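Local coordinates for protein putative rubredoxin reductase (Rhodopseudomonas palustris, PDB 3FG2) that uses bound FAD to carry electrons from NADH to a ferredoxin, probably the one that supplies the cytochrome P450 CYP199A2, at residues L120-Y125 against R136-D141; E156-A161 against L166-V171. All coordinates share one frame; numbering follows the deposited sequence.

Contact 1. Residues L120-Y125 against R136-D141; sequences LPDVLY and RQRMPD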
ATOM      1  N   LEU A 120       2.556  -4.186 -24.477  1.00 22.47           N
ATOM      2  CA  LEU A 120       3.585  -5.056 -25.035  1.00 24.04           C
ATOM      3  C   LEU A 120       4.173  -5.879 -23.889  1.00 24.89           C
ATOM      4  O   LEU A 120       4.076  -5.496 -22.725  1.00 28.96           O
ATOM      5  CB  LEU A 120       4.679  -4.238 -25.722  1.00 23.75           C
ATOM      6  CG  LEU A 120       4.266  -3.609 -27.058  1.00 26.56           C
ATOM      7  CD1 LEU A 120       5.385  -2.721 -27.571  1.00 24.59           C
ATOM      8  CD2 LEU A 120       3.936  -4.703 -28.071  1.00 24.20           C
ATOM      9  N   PRO A 121       4.806  -7.013 -24.200  1.00 26.11           N
ATOM     10  CA  PRO A 121       5.398  -7.888 -23.179  1.00 25.33           C
ATOM     11  C   PRO A 121       6.330  -7.234 -22.159  1.00 24.55           C
ATOM     12  O   PRO A 121       6.295  -7.578 -20.975  1.00 25.38           O
ATOM     13  CB  PRO A 121       6.124  -8.943 -24.011  1.00 25.85           C
ATOM     14  CG  PRO A 121       5.331  -8.982 -25.287  1.00 24.83           C
ATOM     15  CD  PRO A 121       5.087  -7.526 -25.552  1.00 25.72           C
ATOM     16  N   ASP A 122       7.161  -6.299 -22.612  1.00 22.90           N
ATOM     17  CA  ASP A 122       8.120  -5.646 -21.727  1.00 23.09           C
ATOM     18  C   ASP A 122       7.629  -4.429 -20.946  1.00 23.17           C
ATOM     19  O   ASP A 122       8.433  -3.610 -20.495  1.00 23.42           O
ATOM     20  CB  ASP A 122       9.391  -5.289 -22.511  1.00 25.54           C
ATOM     21  CG  ASP A 122      10.235  -6.514 -22.841  1.00 26.10           C
ATOM     22  OD1 ASP A 122      10.883  -6.520 -23.912  1.00 30.97           O
ATOM     23  OD2 ASP A 122      10.261  -7.466 -22.028  1.00 24.47           O
ATOM     24  N   VAL A 123       6.314  -4.309 -20.795  1.00 23.08           N
ATOM     25  CA  VAL A 123       5.723  -3.227 -20.013  1.00 22.12           C
ATOM     26  C   VAL A 123       5.111  -3.961 -18.814  1.00 23.01           C
ATOM     27  O   VAL A 123       4.012  -4.522 -18.897  1.00 23.16           O
ATOM     28  CB  VAL A 123       4.637  -2.472 -20.805  1.00 21.94           C
ATOM     29  CG1 VAL A 123       3.976  -1.437 -19.919  1.00 21.26           C
ATOM     30  CG2 VAL A 123       5.260  -1.784 -22.017  1.00 21.70           C
ATOM     31  N   LEU A 124       5.843  -3.954 -17.704  1.00 22.13           N
ATOM     32  CA  LEU A 124       5.441  -4.670 -16.502  1.00 21.61           C
ATOM     33  C   LEU A 124       4.940  -3.838 -15.331  1.00 21.87           C
ATOM     34  O   LEU A 124       5.278  -2.657 -15.182  1.00 21.24           O
ATOM     35  CB  LEU A 124       6.620  -5.515 -16.022  1.00 23.09           C
ATOM     36  CG  LEU A 124       7.290  -6.359 -17.108  1.00 23.84           C
ATOM     37  CD1 LEU A 124       8.556  -7.012 -16.559  1.00 25.19           C
ATOM     38  CD2 LEU A 124       6.302  -7.407 -17.602  1.00 22.77           C
ATOM     39  N   TYR A 125       4.142  -4.487 -14.489  1.00 20.63           N
ATOM     40  CA  TYR A 125       3.602  -3.862 -13.293  1.00 21.00           C
ATOM     41  C   TYR A 125       4.307  -4.499 -12.097  1.00 21.40           C
ATOM     42  O   TYR A 125       5.045  -5.471 -12.270  1.00 18.41           O
ATOM     43  CB  TYR A 125       2.086  -4.062 -13.234  1.00 18.63           C
ATOM     44  CG  TYR A 125       1.384  -3.329 -14.360  1.00 21.24           C
ATOM     45  CD1 TYR A 125       1.311  -3.876 -15.649  1.00 20.98           C
ATOM     46  CD2 TYR A 125       0.862  -2.055 -14.160  1.00 19.58           C
ATOM     47  CE1 TYR A 125       0.742  -3.166 -16.701  1.00 19.61           C
ATOM     48  CE2 TYR A 125       0.294  -1.341 -15.199  1.00 19.51           C
ATOM     49  CZ  TYR A 125       0.239  -1.893 -16.465  1.00 22.48           C
ATOM     50  OH  TYR A 125      -0.298  -1.141 -17.491  1.00 23.67           O
ATOM     51  N   ARG A 136      12.033  -9.788 -11.423  1.00 30.30           N
ATOM     52  CA  ARG A 136      13.290 -10.257 -10.853  1.00 30.53           C
ATOM     53  C   ARG A 136      14.098 -11.031 -11.899  1.00 30.92           C
ATOM     54  O   ARG A 136      15.315 -10.876 -12.001  1.00 29.34           O
ATOM     55  CB  ARG A 136      13.008 -11.165  -9.649  1.00 32.19           C
ATOM     56  CG  ARG A 136      14.251 -11.576  -8.851  1.00 32.64           C
ATOM     57  CD  ARG A 136      13.880 -12.554  -7.744  1.00 32.47           C
ATOM     58  NE  ARG A 136      13.539 -13.870  -8.275  1.00 32.95           N
ATOM     59  CZ  ARG A 136      14.433 -14.790  -8.630  1.00 34.64           C
ATOM     60  NH1 ARG A 136      15.732 -14.544  -8.505  1.00 33.57           N
ATOM     61  NH2 ARG A 136      14.032 -15.956  -9.115  1.00 34.17           N
ATOM     62  N   GLN A 137      13.408 -11.862 -12.676  1.00 31.33           N
ATOM     63  CA  GLN A 137      14.050 -12.661 -13.714  1.00 32.72           C
ATOM     64  C   GLN A 137      14.337 -11.869 -14.992  1.00 33.82           C
ATOM     65  O   GLN A 137      15.251 -12.216 -15.742  1.00 33.51           O
ATOM     66  CB  GLN A 137      13.174 -13.863 -14.076  1.00 31.97           C
ATOM     67  CG  GLN A 137      12.966 -14.854 -12.960  1.00 36.33           C
ATOM     68  CD  GLN A 137      12.113 -16.031 -13.388  1.00 39.58           C
ATOM     69  OE1 GLN A 137      12.373 -16.658 -14.417  1.00 42.27           O
ATOM     70  NE2 GLN A 137      11.089 -16.347 -12.597  1.00 42.07           N
ATOM     71  N   ARG A 138      13.559 -10.815 -15.235  1.00 33.73           N
ATOM     72  CA  ARG A 138      13.709 -10.002 -16.440  1.00 33.80           C
ATOM     73  C   ARG A 138      14.855  -8.988 -16.421  1.00 34.43           C
ATOM     74  O   ARG A 138      15.486  -8.750 -17.453  1.00 32.31           O
ATOM     75  CB  ARG A 138      12.398  -9.264 -16.731  1.00 35.06           C
ATOM     76  CG  ARG A 138      12.347  -8.526 -18.072  1.00 33.27           C
ATOM     77  CD  ARG A 138      12.147  -9.493 -19.226  1.00 32.51           C
ATOM     78  NE  ARG A 138      10.979 -10.347 -19.022  1.00 33.45           N
ATOM     79  CZ  ARG A 138       9.724 -10.023 -19.333  1.00 34.03           C
ATOM     80  NH1 ARG A 138       9.443  -8.846 -19.882  1.00 33.56           N
ATOM     81  NH2 ARG A 138       8.743 -10.885 -19.088  1.00 30.29           N
ATOM     82  N   MET A 139      15.126  -8.396 -15.259  1.00 34.85           N
ATOM     83  CA  MET A 139      16.179  -7.388 -15.140  1.00 36.77           C
ATOM     84  C   MET A 139      17.568  -7.790 -15.621  1.00 38.49           C
ATOM     85  O   MET A 139      18.276  -6.985 -16.229  1.00 39.42           O
ATOM     86  CB  MET A 139      16.285  -6.898 -13.699  1.00 37.95           C
ATOM     87  CG  MET A 139      15.136  -6.014 -13.244  1.00 37.91           C
ATOM     88  SD  MET A 139      15.470  -5.363 -11.596  1.00 38.70           S
ATOM     89  CE  MET A 139      14.799  -6.668 -10.572  1.00 36.39           C
ATOM     90  N   PRO A 140      17.992  -9.031 -15.340  1.00 39.79           N
ATOM     91  CA  PRO A 140      19.324  -9.462 -15.784  1.00 40.47           C
ATOM     92  C   PRO A 140      19.507  -9.468 -17.308  1.00 40.90           C
ATOM     93  O   PRO A 140      20.632  -9.390 -17.805  1.00 40.68           O
ATOM     94  CB  PRO A 140      19.457 -10.854 -15.166  1.00 40.47           C
ATOM     95  CG  PRO A 140      18.033 -11.331 -15.089  1.00 40.72           C
ATOM     96  CD  PRO A 140      17.314 -10.104 -14.592  1.00 39.32           C
ATOM     97  N   ASP A 141      18.402  -9.555 -18.043  1.00 41.10           N
ATOM     98  CA  ASP A 141      18.453  -9.563 -19.503  1.00 40.74           C
ATOM     99  C   ASP A 141      18.100  -8.195 -20.078  1.00 38.99           C
ATOM    100  O   ASP A 141      17.883  -8.060 -21.281  1.00 38.31           O
ATOM    101  CB  ASP A 141      17.484 -10.604 -20.072  1.00 43.32           C
ATOM    102  CG  ASP A 141      17.675 -11.972 -19.458  1.00 46.00           C
ATOM    103  OD1 ASP A 141      17.229 -12.173 -18.309  1.00 46.74           O
ATOM    104  OD2 ASP A 141      18.281 -12.842 -20.122  1.00 47.79           O
TER

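Contact 2. Residues E156-A161 against L166-V171; sequences EFAATA and LEVDVV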
ATOM      1  N   GLU A 156      11.409   2.467  -4.861  1.00 18.67           N
ATOM      2  CA  GLU A 156      12.011   1.338  -4.180  1.00 18.78           C
ATOM      3  C   GLU A 156      12.569   0.417  -5.265  1.00 19.59           C
ATOM      4  O   GLU A 156      13.651  -0.146  -5.115  1.00 18.46           O
ATOM      5  CB  GLU A 156      10.969   0.615  -3.317  1.00 20.93           C
ATOM      6  CG  GLU A 156      10.371   1.504  -2.225  1.00 23.25           C
ATOM      7  CD  GLU A 156       9.453   0.764  -1.264  1.00 25.51           C
ATOM      8  OE1 GLU A 156       8.938  -0.319  -1.623  1.00 26.21           O
ATOM      9  OE2 GLU A 156       9.235   1.276  -0.145  1.00 28.19           O
ATOM     10  N   PHE A 157      11.839   0.293  -6.371  1.00 18.56           N
ATOM     11  CA  PHE A 157      12.282  -0.541  -7.482  1.00 19.12           C
ATOM     12  C   PHE A 157      13.470   0.104  -8.189  1.00 20.11           C
ATOM     13  O   PHE A 157      14.499  -0.535  -8.408  1.00 21.93           O
ATOM     14  CB  PHE A 157      11.159  -0.745  -8.507  1.00 16.86           C
ATOM     15  CG  PHE A 157      11.646  -1.287  -9.824  1.00 17.35           C
ATOM     16  CD1 PHE A 157      12.036  -2.617  -9.944  1.00 16.41           C
ATOM     17  CD2 PHE A 157      11.792  -0.444 -10.927  1.00 16.36           C
ATOM     18  CE1 PHE A 157      12.568  -3.100 -11.135  1.00 15.76           C
ATOM     19  CE2 PHE A 157      12.324  -0.914 -12.122  1.00 13.46           C
ATOM     20  CZ  PHE A 157      12.716  -2.247 -12.229  1.00 13.85           C
ATOM     21  N   ALA A 158      13.319   1.374  -8.544  1.00 19.17           N
ATOM     22  CA  ALA A 158      14.367   2.101  -9.248  1.00 19.98           C
ATOM     23  C   ALA A 158      15.752   1.975  -8.620  1.00 19.69           C
ATOM     24  O   ALA A 158      16.742   1.797  -9.323  1.00 20.32           O
ATOM     25  CB  ALA A 158      13.992   3.562  -9.362  1.00 20.36           C
ATOM     26  N   ALA A 159      15.829   2.088  -7.301  1.00 18.50           N
ATOM     27  CA  ALA A 159      17.114   1.988  -6.632  1.00 18.60           C
ATOM     28  C   ALA A 159      17.712   0.599  -6.842  1.00 18.99           C
ATOM     29  O   ALA A 159      18.899   0.457  -7.138  1.00 18.36           O
ATOM     30  CB  ALA A 159      16.956   2.281  -5.147  1.00 15.15           C
ATOM     31  N   THR A 160      16.886  -0.427  -6.707  1.00 18.39           N
ATOM     32  CA  THR A 160      17.368  -1.779  -6.880  1.00 20.67           C
ATOM     33  C   THR A 160      17.788  -2.066  -8.318  1.00 21.94           C
ATOM     34  O   THR A 160      18.837  -2.669  -8.547  1.00 22.47           O
ATOM     35  CB  THR A 160      16.318  -2.789  -6.412  1.00 20.94           C
ATOM     36  OG1 THR A 160      16.192  -2.687  -4.988  1.00 21.93           O
ATOM     37  CG2 THR A 160      16.724  -4.221  -6.787  1.00 20.64           C
ATOM     38  N   ALA A 161      16.982  -1.640  -9.285  1.00 22.23           N
ATOM     39  CA  ALA A 161      17.328  -1.859 -10.687  1.00 23.41           C
ATOM     40  C   ALA A 161      18.666  -1.170 -10.961  1.00 23.83           C
ATOM     41  O   ALA A 161      19.538  -1.709 -11.645  1.00 22.85           O
ATOM     42  CB  ALA A 161      16.250  -1.287 -11.595  1.00 22.55           C
ATOM     43  N   LEU A 166      21.373  -1.685 -14.115  1.00 31.00           N
ATOM     44  CA  LEU A 166      20.537  -1.188 -15.205  1.00 31.21           C
ATOM     45  C   LEU A 166      20.530   0.323 -15.244  1.00 30.98           C
ATOM     46  O   LEU A 166      20.771   0.995 -14.241  1.00 31.82           O
ATOM     47  CB  LEU A 166      19.087  -1.659 -15.076  1.00 28.79           C
ATOM     48  CG  LEU A 166      18.724  -3.048 -15.588  1.00 29.29           C
ATOM     49  CD1 LEU A 166      19.385  -4.098 -14.712  1.00 29.55           C
ATOM     50  CD2 LEU A 166      17.213  -3.213 -15.578  1.00 23.74           C
ATOM     51  N   GLU A 167      20.255   0.854 -16.423  1.00 31.60           N
ATOM     52  CA  GLU A 167      20.172   2.290 -16.599  1.00 32.65           C
ATOM     53  C   GLU A 167      18.751   2.596 -16.142  1.00 29.90           C
ATOM     54  O   GLU A 167      17.823   1.863 -16.491  1.00 29.33           O
ATOM     55  CB  GLU A 167      20.337   2.633 -18.071  1.00 36.79           C
ATOM     56  CG  GLU A 167      20.751   4.039 -18.308  1.00 44.23           C
ATOM     57  CD  GLU A 167      22.078   4.107 -19.020  1.00 49.43           C
ATOM     58  OE1 GLU A 167      23.055   3.507 -18.507  1.00 49.39           O
ATOM     59  OE2 GLU A 167      22.134   4.760 -20.091  1.00 52.60           O
ATOM     60  N   VAL A 168      18.570   3.662 -15.372  1.00 26.51           N
ATOM     61  CA  VAL A 168      17.244   3.977 -14.867  1.00 24.46           C
ATOM     62  C   VAL A 168      16.771   5.405 -15.078  1.00 24.15           C
ATOM     63  O   VAL A 168      17.456   6.359 -14.715  1.00 25.61           O
ATOM     64  CB  VAL A 168      17.152   3.686 -13.355  1.00 24.40           C
ATOM     65  CG1 VAL A 168      15.736   3.941 -12.858  1.00 22.76           C
ATOM     66  CG2 VAL A 168      17.566   2.263 -13.078  1.00 23.34           C
ATOM     67  N   ASP A 169      15.582   5.535 -15.660  1.00 23.46           N
ATOM     68  CA  ASP A 169      14.956   6.832 -15.888  1.00 22.64           C
ATOM     69  C   ASP A 169      13.571   6.797 -15.256  1.00 22.31           C
ATOM     70  O   ASP A 169      12.778   5.887 -15.516  1.00 22.26           O
ATOM     71  CB  ASP A 169      14.836   7.141 -17.383  1.00 22.55           C
ATOM     72  CG  ASP A 169      16.130   7.660 -17.973  1.00 23.78           C
ATOM     73  OD1 ASP A 169      17.003   6.850 -18.345  1.00 27.16           O
ATOM     74  OD2 ASP A 169      16.285   8.888 -18.047  1.00 23.49           O
ATOM     75  N   VAL A 170      13.292   7.784 -14.412  1.00 22.64           N
ATOM     76  CA  VAL A 170      12.007   7.876 -13.727  1.00 19.99           C
ATOM     77  C   VAL A 170      11.156   9.012 -14.285  1.00 20.54           C
ATOM     78  O   VAL A 170      11.567  10.172 -14.290  1.00 21.77           O
ATOM     79  CB  VAL A 170      12.194   8.090 -12.211  1.00 19.04           C
ATOM     80  CG1 VAL A 170      10.840   8.314 -11.552  1.00 17.55           C
ATOM     81  CG2 VAL A 170      12.889   6.883 -11.595  1.00 15.51           C
ATOM     82  N   VAL A 171       9.965   8.658 -14.750  1.00 19.58           N
ATOM     83  CA  VAL A 171       9.024   9.607 -15.327  1.00 19.44           C
ATOM     84  C   VAL A 171       7.869   9.923 -14.371  1.00 18.64           C
ATOM     85  O   VAL A 171       7.070   9.046 -14.042  1.00 16.92           O
ATOM     86  CB  VAL A 171       8.443   9.046 -16.647  1.00 19.88           C
ATOM     87  CG1 VAL A 171       7.290   9.917 -17.134  1.00 18.35           C
ATOM     88  CG2 VAL A 171       9.543   8.968 -17.696  1.00 16.47           C
TER

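Contact 1. Residues L120-Y125 against R136-D141
Arg138 reaches from helix 129-138 to the turn and short strand of 120-125, and it is the only residue of 136-141 that touches them. The backbones stay well apart, with Asp122 and Arg138 as the nearest pair at 8.8 Å between their CA atoms. The arginine chain leaves the helix with CG anti to the backbone N (chi1 -172°). It then bends at chi2 and again at chi3, which carries NH1 to the other segment.

The tight part of the contact lies at this nitrogen. Arg138 NH1 meets Asp122 OD2 obliquely at 2.7 Å in a salt bridge. The hydrogen bond within it is weak, since the N-H points well off the line to the oxygen (115°). The carboxylate and guanidinium planes are turned 60° apart, and OD1 is not part of the bridge. Leu124 CD1 sits over one guanidinium face, toward its rim, 3.9 Å from Arg138 NH1. Leu232 of strand 232-235 touches both Leu124 and Arg138 and so extends this apolar cover.

The loose part is at exposed Pro121. Its O lies at the guanidinium edge, near the plane, 3.6 Å from Arg138 NH1. Only 147 Å² is buried between the segments.

The type I turn from Leu120 to Val123, closed by Val123 N to Leu120 O at 3.2 Å, presents Asp122 beside strand 123-124. This is an edge strand of the second parallel sheet in the pyridine nucleotide-disulphide oxidoreductase region. Lys142 NZ forms a second, long and weak ion pair with Asp122 OD2. Two positive groups near one carboxylate would probably favour its charged form, although nearby solvent should weaken the attraction. The chemistry implies a modest surface tie between the helix and the edge of the sheet.

Contact 2. Residues E156-A161 against L166-V171
Val168 holds CG1 anti to its backbone N (chi1 -177°) and CG2 anti to its carbonyl carbon, and this directs its two methyls to Ala158 and Ala161, about one turn apart on helix 156-161. Val168 CG1 meets Ala158 CB at 3.9 Å. Val168 CG2 reaches further along the helix, to Ala161 CB at 4.1 Å. The same Val168 CG2 also lies 3.9 Å from Ala158 O. Val170 has the same rotamer. Val170 CG2 comes alongside Ala158 CB at 4.2 Å.

The segment axes come within 8.4 Å of each other, consistent with the small alanine methyls on this face. The two run nearly antiparallel, at 160°. Ala158 points its methyl at the strand and receives both valines. Ala161, three residues on, takes the second branch of Val168. All five touching residues are buried.

The one polar link lies at the end where the chain turns back. Leu166 N donates to Ala161 O over 3.1 Å. The N-H...O angle is 147°. Leu166 CB packs against Ala161 O at 3.5 Å. The bond ties the residue just before strand 167-171 to the helix and pairs two backbone groups of buried residues.

This is the helix-to-second-strand return of a beta-alpha-beta unit of Rossmann type. The stretch from strand 144-148 into the helix carries a GxGxxG pattern, probably for NADH. On the helix, Phe157 packs on Val145 and Val147 of strand 144-148, while Glu156 pairs with Lys47, an FAD-binding residue. Strand 167-171 is flanked in the parallel sheet by strands 144-148 and 200-202, and Ile199 also touches Val168 and Val170.

In the fold
From the N terminus, the chain first passes through the FAD-binding sheet and then enters the second parallel sheet at edge strand 123-124. Contact 1 closes a short loop by bringing helix 129-138 back to that edge. The chain then forms central strand 144-148 and helix 152-163. Contact 2 closes the next loop as strand 167-171 returns to the same sheet. The two loops follow in series and neither crosses the other. Met139 joins them: its SD packs on Phe157 CE1 at 3.7 Å, and its O lies 3.4 Å from Leu166 CD1. Both contacts thus attach helices to one sheet.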